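PDB 3OON: outer membrane protein (Tpn50) from Borrelia burgdorferi, which probably anchors the outer membrane to the cell wall by binding peptidoglycan through the OmpA-like C-terminal domain that makes up this chain. Local coordinates for residues F17-Y22 with F26-K31; K35-A40 with I82-K87; K41-F46 with V117-L122. All coordinates share one frame; numbering follows the deposited sequence. Where two conformers were deposited one is given.

Interaction 1. Residues F17-Y22 with F26-K31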
loop_
_atom_site.group_PDB
_atom_site.type_symbol
_atom_site.label_atom_id
_atom_site.label_comp_id
_atom_site.label_asym_id
_atom_site.label_seq_id
_atom_site.Cartn_x
_atom_site.Cartn_y
_atom_site.Cartn_z
ATOM N N PHE A 17 -6.277 -6.339 -1.111
ATOM C CA PHE A 17 -6.869 -5.701 -2.267
ATOM C C PHE A 17 -8.029 -6.554 -2.748
ATOM O O PHE A 17 -8.287 -7.628 -2.202
ATOM C CB PHE A 17 -5.821 -5.517 -3.378
ATOM C CG PHE A 17 -5.081 -6.771 -3.726
ATOM C CD1 PHE A 17 -5.488 -7.558 -4.787
ATOM C CD2 PHE A 17 -3.976 -7.174 -2.976
ATOM C CE1 PHE A 17 -4.803 -8.748 -5.102
ATOM C CE2 PHE A 17 -3.291 -8.350 -3.278
ATOM C CZ PHE A 17 -3.705 -9.137 -4.346
ATOM N N ASP A 18 -8.744 -6.093 -3.763
ATOM C CA ASP A 18 -9.820 -6.911 -4.312
ATOM C C ASP A 18 -9.742 -6.993 -5.829
ATOM O O ASP A 18 -9.549 -5.988 -6.524
ATOM C CB ASP A 18 -11.197 -6.442 -3.842
ATOM C CG ASP A 18 -11.567 -5.094 -4.398
ATOM O OD1 ASP A 18 -10.688 -4.445 -4.989
ATOM O OD2 ASP A 18 -12.738 -4.682 -4.250
ATOM N N ILE A 19 -9.895 -8.217 -6.317
ATOM C CA ILE A 19 -9.705 -8.556 -7.722
ATOM C C ILE A 19 -11.035 -9.061 -8.209
ATOM O O ILE A 19 -11.634 -9.939 -7.578
ATOM C CB ILE A 19 -8.656 -9.693 -7.896
ATOM C CG1 ILE A 19 -7.249 -9.229 -7.492
ATOM C CG2 ILE A 19 -8.686 -10.277 -9.332
ATOM C CD1 ILE A 19 -6.584 -8.218 -8.444
ATOM N N GLU A 20 -11.502 -8.508 -9.325
ATOM C CA GLU A 20 -12.714 -8.994 -9.954
ATOM C C GLU A 20 -12.427 -10.314 -10.645
ATOM O O GLU A 20 -11.543 -10.392 -11.507
ATOM C CB GLU A 20 -13.247 -7.976 -10.958
ATOM C CG GLU A 20 -13.814 -6.736 -10.305
ATOM C CD GLU A 20 -14.687 -5.908 -11.233
ATOM O OE1 GLU A 20 -15.451 -6.481 -12.039
ATOM O OE2 GLU A 20 -14.614 -4.668 -11.139
ATOM N N PHE A 21 -13.146 -11.349 -10.221
ATOM C CA PHE A 21 -13.164 -12.639 -10.894
ATOM C C PHE A 21 -14.529 -12.806 -11.535
ATOM O O PHE A 21 -15.528 -12.310 -11.016
ATOM C CB PHE A 21 -12.956 -13.780 -9.889
ATOM C CG PHE A 21 -11.576 -13.840 -9.307
ATOM C CD1 PHE A 21 -10.548 -14.495 -9.983
ATOM C CD2 PHE A 21 -11.308 -13.267 -8.073
ATOM C CE1 PHE A 21 -9.258 -14.562 -9.430
ATOM C CE2 PHE A 21 -10.029 -13.328 -7.516
ATOM C CZ PHE A 21 -9.005 -13.972 -8.196
ATOM N N TYR A 22 -14.582 -13.497 -12.663
ATOM C CA TYR A 22 -15.875 -13.837 -13.240
ATOM C C TYR A 22 -16.634 -14.744 -12.271
ATOM O O TYR A 22 -16.006 -15.500 -11.526
ATOM C CB TYR A 22 -15.691 -14.481 -14.607
ATOM C CG TYR A 22 -15.291 -13.483 -15.675
ATOM C CD1 TYR A 22 -16.211 -12.543 -16.162
ATOM C CD2 TYR A 22 -14.001 -13.472 -16.196
ATOM C CE1 TYR A 22 -15.849 -11.622 -17.147
ATOM C CE2 TYR A 22 -13.627 -12.556 -17.182
ATOM C CZ TYR A 22 -14.558 -11.636 -17.653
ATOM O OH TYR A 22 -14.199 -10.722 -18.624
ATOM N N PHE A 26 -12.143 -18.830 -11.264
ATOM C CA PHE A 26 -10.835 -18.344 -10.835
ATOM C C PHE A 26 -10.170 -17.595 -11.992
ATOM O O PHE A 26 -8.944 -17.483 -12.055
ATOM C CB PHE A 26 -9.956 -19.489 -10.296
ATOM C CG PHE A 26 -9.870 -20.680 -11.212
ATOM C CD1 PHE A 26 -8.906 -20.736 -12.219
ATOM C CD2 PHE A 26 -10.745 -21.757 -11.060
ATOM C CE1 PHE A 26 -8.828 -21.837 -13.067
ATOM C CE2 PHE A 26 -10.668 -22.857 -11.900
ATOM C CZ PHE A 26 -9.704 -22.896 -12.907
ATOM N N GLN A 27 -10.988 -17.090 -12.915
ATOM C CA GLN A 27 -10.467 -16.315 -14.033
ATOM C C GLN A 27 -10.535 -14.816 -13.731
ATOM O O GLN A 27 -11.595 -14.278 -13.415
ATOM C CB GLN A 27 -11.177 -16.679 -15.342
ATOM C CG GLN A 27 -10.214 -16.719 -16.534
ATOM C CD GLN A 27 -10.758 -17.481 -17.742
ATOM O OE1 GLN A 27 -11.475 -18.479 -17.608
ATOM N NE2 GLN A 27 -10.396 -17.018 -18.932
ATOM N N ILE A 28 -9.377 -14.170 -13.794
ATOM C CA ILE A 28 -9.225 -12.740 -13.517
ATOM C C ILE A 28 -9.711 -11.935 -14.718
ATOM O O ILE A 28 -9.348 -12.242 -15.854
ATOM C CB ILE A 28 -7.722 -12.395 -13.238
ATOM C CG1 ILE A 28 -7.170 -13.241 -12.080
ATOM C CG2 ILE A 28 -7.545 -10.921 -12.934
ATOM C CD1 ILE A 28 -5.653 -13.460 -12.124
ATOM N N LEU A 29 -10.546 -10.920 -14.474
ATOM C CA LEU A 29 -10.954 -9.996 -15.541
ATOM C C LEU A 29 -9.749 -9.260 -16.110
ATOM O O LEU A 29 -8.842 -8.866 -15.373
ATOM C CB LEU A 29 -11.980 -8.976 -15.040
ATOM C CG LEU A 29 -13.465 -9.304 -15.208
ATOM C CD1 LEU A 29 -13.910 -10.357 -14.195
ATOM C CD2 LEU A 29 -14.296 -8.048 -15.065
ATOM N N GLN A 30 -9.758 -9.080 -17.430
ATOM C CA GLN A 30 -8.650 -8.468 -18.166
ATOM C C GLN A 30 -8.157 -7.153 -17.551
ATOM O O GLN A 30 -6.952 -6.919 -17.436
ATOM C CB GLN A 30 -9.075 -8.234 -19.626
ATOM C CG GLN A 30 -8.012 -7.580 -20.498
ATOM C CD GLN A 30 -6.935 -8.559 -20.953
ATOM O OE1 GLN A 30 -6.739 -9.619 -20.353
ATOM N NE2 GLN A 30 -6.235 -8.205 -22.024
ATOM N N LYS A 31 -9.101 -6.308 -17.155
ATOM C CA LYS A 31 -8.794 -4.978 -16.646
ATOM C C LYS A 31 -8.031 -4.996 -15.319
ATOM O O LYS A 31 -7.480 -3.969 -14.916
ATOM C CB LYS A 31 -10.077 -4.157 -16.493
ATOM C CG LYS A 31 -11.026 -4.681 -15.416
ATOM C CD LYS A 31 -12.205 -3.753 -15.235
ATOM C CE LYS A 31 -13.136 -4.272 -14.168
ATOM N NZ LYS A 31 -14.468 -3.599 -14.237
#

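Interaction 2. Residues K35-A40 with I82-K87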
loop_
_atom_site.group_PDB
_atom_site.type_symbol
_atom_site.label_atom_id
_atom_site.label_comp_id
_atom_site.label_asym_id
_atom_site.label_seq_id
_atom_site.Cartn_x
_atom_site.Cartn_y
_atom_site.Cartn_z
ATOM N N LYS A 35 -3.624 -3.703 -12.056
ATOM C CA LYS A 35 -3.531 -3.705 -10.590
ATOM C C LYS A 35 -2.496 -4.716 -10.084
ATOM O O LYS A 35 -1.698 -4.417 -9.178
ATOM C CB LYS A 35 -4.893 -4.001 -9.974
ATOM C CG LYS A 35 -4.907 -3.960 -8.452
ATOM C CD LYS A 35 -6.246 -4.471 -7.870
ATOM C CE LYS A 35 -7.362 -3.478 -8.039
ATOM N NZ LYS A 35 -8.445 -3.731 -7.047
ATOM N N ILE A 36 -2.504 -5.914 -10.661
ATOM C CA ILE A 36 -1.500 -6.912 -10.293
ATOM C C ILE A 36 -0.097 -6.442 -10.710
ATOM O O ILE A 36 0.884 -6.753 -10.042
ATOM C CB ILE A 36 -1.819 -8.310 -10.853
ATOM C CG1 ILE A 36 -3.229 -8.754 -10.428
ATOM C CG2 ILE A 36 -0.796 -9.324 -10.344
ATOM C CD1 ILE A 36 -3.758 -9.937 -11.218
ATOM N N ASP A 37 -0.015 -5.672 -11.793
ATOM C CA ASP A 37 1.266 -5.088 -12.236
ATOM C C ASP A 37 1.855 -4.151 -11.182
ATOM O O ASP A 37 3.068 -4.125 -10.961
ATOM C CB ASP A 37 1.099 -4.327 -13.547
ATOM C CG ASP A 37 0.942 -5.242 -14.748
ATOM O OD1 ASP A 37 1.221 -6.451 -14.632
ATOM O OD2 ASP A 37 0.535 -4.735 -15.815
ATOM N N LEU A 38 0.983 -3.389 -10.534
ATOM C CA LEU A 38 1.385 -2.538 -9.418
ATOM C C LEU A 38 1.884 -3.380 -8.244
ATOM O O LEU A 38 2.934 -3.087 -7.658
ATOM C CB LEU A 38 0.241 -1.610 -8.978
ATOM C CG LEU A 38 0.530 -0.771 -7.724
ATOM C CD1 LEU A 38 1.801 0.096 -7.864
ATOM C CD2 LEU A 38 -0.670 0.088 -7.396
ATOM N N ILE A 39 1.134 -4.429 -7.901
ATOM C CA ILE A 39 1.604 -5.384 -6.894
ATOM C C ILE A 39 2.999 -5.911 -7.278
ATOM O O ILE A 39 3.900 -5.983 -6.436
ATOM C CB ILE A 39 0.592 -6.539 -6.700
ATOM C CG1 ILE A 39 -0.699 -5.998 -6.067
ATOM C CG2 ILE A 39 1.176 -7.642 -5.833
ATOM C CD1 ILE A 39 -1.927 -6.839 -6.344
ATOM N N ALA A 40 3.168 -6.255 -8.554
ATOM C CA ALA A 40 4.440 -6.774 -9.071
ATOM C C ALA A 40 5.588 -5.776 -8.889
ATOM O O ALA A 40 6.719 -6.168 -8.581
ATOM C CB ALA A 40 4.292 -7.190 -10.542
ATOM N N ILE A 82 4.517 -15.187 -11.518
ATOM C CA ILE A 82 5.533 -16.082 -12.079
ATOM C C ILE A 82 5.845 -15.653 -13.504
ATOM O O ILE A 82 7.008 -15.435 -13.865
ATOM C CB ILE A 82 5.041 -17.548 -12.135
ATOM C CG1 ILE A 82 4.687 -18.063 -10.745
ATOM C CG2 ILE A 82 6.093 -18.441 -12.789
ATOM C CD1 ILE A 82 5.830 -18.043 -9.810
ATOM N N LYS A 83 4.786 -15.518 -14.300
ATOM C CA LYS A 83 4.879 -15.162 -15.722
ATOM C C LYS A 83 5.573 -13.806 -15.925
ATOM O O LYS A 83 6.334 -13.624 -16.889
ATOM C CB LYS A 83 3.477 -15.160 -16.339
ATOM C CG LYS A 83 3.414 -14.935 -17.853
ATOM C CD LYS A 83 1.959 -14.755 -18.285
ATOM C CE LYS A 83 1.819 -14.512 -19.772
ATOM N NZ LYS A 83 0.374 -14.515 -20.138
HETATM N N MSE A 84 5.324 -12.872 -15.007
HETATM C CA MSE A 84 5.955 -11.549 -15.028
HETATM C C MSE A 84 7.394 -11.582 -14.505
HETATM O O MSE A 84 8.072 -10.550 -14.484
HETATM C CB MSE A 84 5.134 -10.538 -14.220
HETATM C CG MSE A 84 3.750 -10.211 -14.792
HETATM SE SE MSE A 84 3.730 -9.187 -16.459
HETATM C CE MSE A 84 3.694 -10.651 -17.764
ATOM N N LYS A 85 7.836 -12.765 -14.081
ATOM C CA LYS A 85 9.164 -12.997 -13.509
ATOM C C LYS A 85 9.498 -12.165 -12.257
ATOM O O LYS A 85 10.655 -11.813 -12.034
ATOM C CB LYS A 85 10.261 -12.857 -14.585
ATOM C CG LYS A 85 10.305 -14.010 -15.582
ATOM C CD LYS A 85 11.750 -14.416 -15.874
ATOM C CE LYS A 85 12.364 -15.165 -14.676
ATOM N NZ LYS A 85 13.845 -15.016 -14.590
ATOM N N VAL A 86 8.494 -11.852 -11.435
ATOM C CA VAL A 86 8.779 -11.123 -10.188
ATOM C C VAL A 86 9.014 -12.061 -8.990
ATOM O O VAL A 86 9.714 -11.704 -8.038
ATOM C CB VAL A 86 7.758 -9.973 -9.876
ATOM C CG1 VAL A 86 7.561 -9.095 -11.098
ATOM C CG2 VAL A 86 6.438 -10.503 -9.400
ATOM N N LYS A 87 8.450 -13.265 -9.064
ATOM C CA LYS A 87 8.727 -14.323 -8.094
ATOM C C LYS A 87 8.872 -15.662 -8.832
ATOM O O LYS A 87 8.304 -15.851 -9.912
ATOM C CB LYS A 87 7.614 -14.406 -7.027
ATOM C CG LYS A 87 7.573 -13.242 -6.029
ATOM C CD LYS A 87 8.738 -13.275 -5.044
ATOM C CE LYS A 87 9.109 -11.883 -4.562
ATOM N NZ LYS A 87 10.416 -11.899 -3.843
#

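Interaction 3. Residues K41-F46 with V117-L122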
loop_
_atom_site.group_PDB
_atom_site.type_symbol
_atom_site.label_atom_id
_atom_site.label_comp_id
_atom_site.label_asym_id
_atom_site.label_seq_id
_atom_site.Cartn_x
_atom_site.Cartn_y
_atom_site.Cartn_z
ATOM N N LYS A 41 5.287 -4.491 -9.060
ATOM C CA LYS A 41 6.268 -3.424 -8.861
ATOM C C LYS A 41 6.766 -3.383 -7.414
ATOM O O LYS A 41 7.949 -3.171 -7.172
ATOM C CB LYS A 41 5.689 -2.069 -9.263
ATOM C CG LYS A 41 6.316 -1.472 -10.501
ATOM C CD LYS A 41 6.149 0.041 -10.494
ATOM C CE LYS A 41 7.331 0.750 -11.155
ATOM N NZ LYS A 41 7.019 2.174 -11.380
ATOM N N LEU A 42 5.867 -3.595 -6.456
ATOM C CA LEU A 42 6.264 -3.670 -5.059
ATOM C C LEU A 42 7.066 -4.930 -4.767
ATOM O O LEU A 42 8.103 -4.854 -4.116
ATOM C CB LEU A 42 5.042 -3.614 -4.137
ATOM C CG LEU A 42 4.211 -2.339 -4.240
ATOM C CD1 LEU A 42 2.970 -2.477 -3.384
ATOM C CD2 LEU A 42 5.042 -1.115 -3.804
ATOM N N LEU A 43 6.580 -6.077 -5.247
ATOM C CA LEU A 43 7.208 -7.372 -4.950
ATOM C C LEU A 43 8.608 -7.485 -5.531
ATOM O O LEU A 43 9.492 -8.071 -4.900
ATOM C CB LEU A 43 6.340 -8.546 -5.428
ATOM C CG LEU A 43 4.934 -8.714 -4.846
ATOM C CD1 LEU A 43 4.319 -9.958 -5.437
ATOM C CD2 LEU A 43 4.918 -8.787 -3.316
ATOM N N GLU A 44 8.787 -6.926 -6.728
ATOM C CA GLU A 44 10.083 -6.805 -7.408
ATOM C C GLU A 44 11.172 -6.247 -6.504
ATOM O O GLU A 44 12.333 -6.646 -6.610
ATOM C CB GLU A 44 9.965 -5.839 -8.578
ATOM C CG GLU A 44 9.631 -6.444 -9.916
ATOM C CD GLU A 44 9.921 -5.474 -11.048
ATOM O OE1 GLU A 44 9.534 -4.288 -10.947
ATOM O OE2 GLU A 44 10.557 -5.893 -12.035
ATOM N N LYS A 45 10.791 -5.306 -5.642
ATOM C CA LYS A 45 11.740 -4.632 -4.763
ATOM C C LYS A 45 12.041 -5.401 -3.479
ATOM O O LYS A 45 13.013 -5.101 -2.787
ATOM C CB LYS A 45 11.270 -3.201 -4.458
ATOM C CG LYS A 45 11.300 -2.277 -5.679
ATOM C CD LYS A 45 12.721 -2.212 -6.262
ATOM C CE LYS A 45 12.875 -1.100 -7.279
ATOM N NZ LYS A 45 12.093 -1.360 -8.520
ATOM N N PHE A 46 11.194 -6.383 -3.165
ATOM C CA PHE A 46 11.422 -7.276 -2.041
ATOM C C PHE A 46 11.870 -8.592 -2.655
ATOM O O PHE A 46 11.159 -9.602 -2.637
ATOM C CB PHE A 46 10.155 -7.412 -1.186
ATOM C CG PHE A 46 9.835 -6.182 -0.387
ATOM C CD1 PHE A 46 10.265 -6.060 0.931
ATOM C CD2 PHE A 46 9.117 -5.131 -0.955
ATOM C CE1 PHE A 46 9.972 -4.912 1.680
ATOM C CE2 PHE A 46 8.815 -3.987 -0.218
ATOM C CZ PHE A 46 9.242 -3.880 1.105
ATOM N N VAL A 117 -8.309 -10.773 -1.921
ATOM C CA VAL A 117 -7.045 -11.497 -2.024
ATOM C C VAL A 117 -6.082 -10.777 -1.104
ATOM O O VAL A 117 -6.120 -9.548 -0.972
ATOM C CB VAL A 117 -6.451 -11.528 -3.468
ATOM C CG1 VAL A 117 -5.192 -12.413 -3.523
ATOM C CG2 VAL A 117 -7.441 -12.045 -4.475
ATOM N N GLU A 118 -5.228 -11.542 -0.446
ATOM C CA GLU A 118 -4.176 -10.954 0.341
ATOM C C GLU A 118 -2.892 -11.561 -0.147
ATOM O O GLU A 118 -2.855 -12.745 -0.506
ATOM C CB GLU A 118 -4.351 -11.237 1.831
ATOM C CG GLU A 118 -5.538 -10.535 2.470
ATOM C CD GLU A 118 -6.774 -11.412 2.494
ATOM O OE1 GLU A 118 -6.647 -12.615 2.853
ATOM O OE2 GLU A 118 -7.864 -10.897 2.153
ATOM N N ILE A 119 -1.853 -10.741 -0.175
ATOM C CA ILE A 119 -0.506 -11.213 -0.409
ATOM C C ILE A 119 0.364 -10.667 0.718
ATOM O O ILE A 119 0.368 -9.453 0.987
ATOM C CB ILE A 119 0.041 -10.738 -1.757
ATOM C CG1 ILE A 119 -0.763 -11.339 -2.914
ATOM C CG2 ILE A 119 1.522 -11.123 -1.891
ATOM C CD1 ILE A 119 -0.356 -10.836 -4.302
ATOM N N THR A 120 1.083 -11.551 1.392
ATOM C CA THR A 120 1.985 -11.132 2.459
ATOM C C THR A 120 3.440 -11.279 2.027
ATOM O O THR A 120 3.860 -12.358 1.610
ATOM C CB THR A 120 1.716 -11.908 3.755
ATOM O OG1 THR A 120 0.348 -11.712 4.142
ATOM C CG2 THR A 120 2.618 -11.418 4.894
ATOM N N ILE A 121 4.194 -10.187 2.120
ATOM C CA ILE A 121 5.637 -10.242 1.899
ATOM C C ILE A 121 6.215 -10.762 3.201
ATOM O O ILE A 121 6.232 -10.054 4.214
ATOM C CB ILE A 121 6.236 -8.875 1.528
ATOM C CG1 ILE A 121 5.502 -8.287 0.315
ATOM C CG2 ILE A 121 7.732 -9.023 1.219
ATOM C CD1 ILE A 121 5.826 -6.816 0.041
ATOM N N LEU A 122 6.635 -12.024 3.182
ATOM C CA LEU A 122 7.046 -12.714 4.402
ATOM C C LEU A 122 8.414 -12.248 4.855
ATOM O O LEU A 122 9.322 -12.073 4.044
ATOM C CB LEU A 122 7.047 -14.233 4.195
ATOM C CG LEU A 122 5.717 -14.866 3.771
ATOM C CD1 LEU A 122 5.932 -16.327 3.425
ATOM C CD2 LEU A 122 4.625 -14.702 4.856
#

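Interaction 1. Residues F17-Y22 with F26-K31
The carbonyl oxygen of Gln27 is met by two groups: Tyr22 N donates a hydrogen bond to Gln27 O at 3.2 Å, and Phe21 CA makes a CA-H...O contact with Gln27 O at 3.4 Å. A second backbone bond runs from Leu29 N to Glu20 O, 3.2 Å. The two hydrogen bonds lie on either side of Phe21 and Ile28, whose backbones form a single beta bridge. The touching parts run 111° apart, consistent with there being no further pairing between them.

Leu29 lies against the flat side of Tyr22. Leu29 CD1 stands 3.5 Å from the centroid of the Tyr22 ring and practically on the ring normal, a CH-pi contact for which a branched leucine is well suited, since CG can touch CZ at the same time. The Glu20 side chain, extended beyond CG, carries its carboxylate to Lys31, where Glu20 OE2 and Lys31 NZ are 3.3 Å apart: a salt bridge whose hydrogen bond is weak. Lys31 leaves the backbone with CG between N and the carbonyl carbon (chi1 67°) and runs extended from there; its aliphatic part carries the ammonium to the carboxylate.

On the buried side the contacts are apolar. Ile28 turns CG2 to Ile19 CG2 at 3.8 Å and CG1 to Phe21 CE1 at 3.6 Å, its two branches serving two neighbours, while Ile19 CG2 also lies over one face of the Phe21 ring. The loop is thus folded back on the end of strand 12-20 as it leads into helix 33-45. That strand pairs with strand 114-122, Glu32 accepts a bond from Glu20 N, and Ile28 reaches Ala76 and Ile77 of helix 63-83.

Interaction 2. Residues K35-A40 with I82-K87
Ala40 and Val86 make the closest approach, with Ala40 CB 3.8 Å from Val86 CG1 and 4.1 Å from Val86 CG2. Both valine methyls therefore bear on the one methyl of the alanine. The first torsion of Val86 (-49°) sets CG1 beside its own backbone N and CG2 between N and the carbonyl carbon, an arrangement that presents the fork of the side chain to the helix. Alanine suits this position because its short side chain lets the turn come near the helix, the CA atoms of the pair being 6.2 Å apart.

A looser contact lies beside it. Met84, present as selenomethionine, bends at its second and third torsions and brings SE to 4.1 Å from Asp37 OD1, a distance of van der Waals packing. The flexible, unbranched methionine chain can lie next to a carboxylate without bonding to it. Asp37 has its polar partner in Tyr80, whose hydroxyl is hydrogen-bonded to OD1 and helps to fix the carboxylate.

Behind these side chains is the end of helix 63-83. Lys85 leaves helical geometry with positive phi (58°) in a Schellman motif, and its N bonds to Ile82 O at 2.8 Å. This reversal carries the chain round to Val86, while regular helical bonds, such as Ala40 N to Ile36 O, hold the other side. Helix 33-45 thus meets the C-terminal end of helix 63-83; Ile36 extends the packing to Ile77 and Leu81 of that helix, and Ile39 turns to Phe17 of strand 12-20.

Interaction 3. Residues K41-F46 with V117-L122
Leu43 and Ile121 pack through their apolar branches, Leu43 CD2 lying 3.7 Å from Ile121 CG1; the same methyl reaches Ile119 CG2 more distantly, at 4.4 Å. Ile119 and Ile121, two residues apart on the strand, both point toward the helix, so that one leucine methyl can meet both. Phe46 packs on the other branch of Ile121, Phe46 CB being 3.8 Å from Ile121 CG2.

The aromatic contact is a CH-pi interaction. Ile121 CD1 sits over one face of the Phe46 ring, 4.1 Å from the centroid and 23° off the normal, displaced toward the rim. With CG1 beside its own backbone N (chi1 -55°), the isoleucine places its longer branch between Leu43 and the ring, while CG2 goes to the phenylalanine. A beta-branched residue does well here, filling space in two directions from an extended backbone.

No hydrogen bond crosses this buried contact. Leu43 also touches Leu15 and Ile51 on the strands flanking 114-122, and Phe46 packs on Lys45 of the second subunit. Such helix-on-sheet packing belongs to the alpha/beta sandwich of OmpA-like C-terminal domains.

The three contacts follow helix 33-45 from the loop that leads into it to its C-terminal end. Interactions 1 and 2 have centres about 15 Å apart and are joined by a salt bridge from Asp18 OD1 to Lys35 NZ, 3.1 Å. Interactions 2 and 3 share the helix, their centres about 9 Å apart, and Lys87 NZ probably bonds to Phe46 O at 2.7 Å. Interactions 1 and 3, about 18 Å apart, meet through the sheet in a probable hydrogen bond between Val117 N and Phe17 O, 3.2 Å. Phe17 CZ packs on Ile39 CD1 (3.5 Å) and Ile119 CD1 (3.8 Å), so segments of all three contacts share one apolar core within the domain's framework.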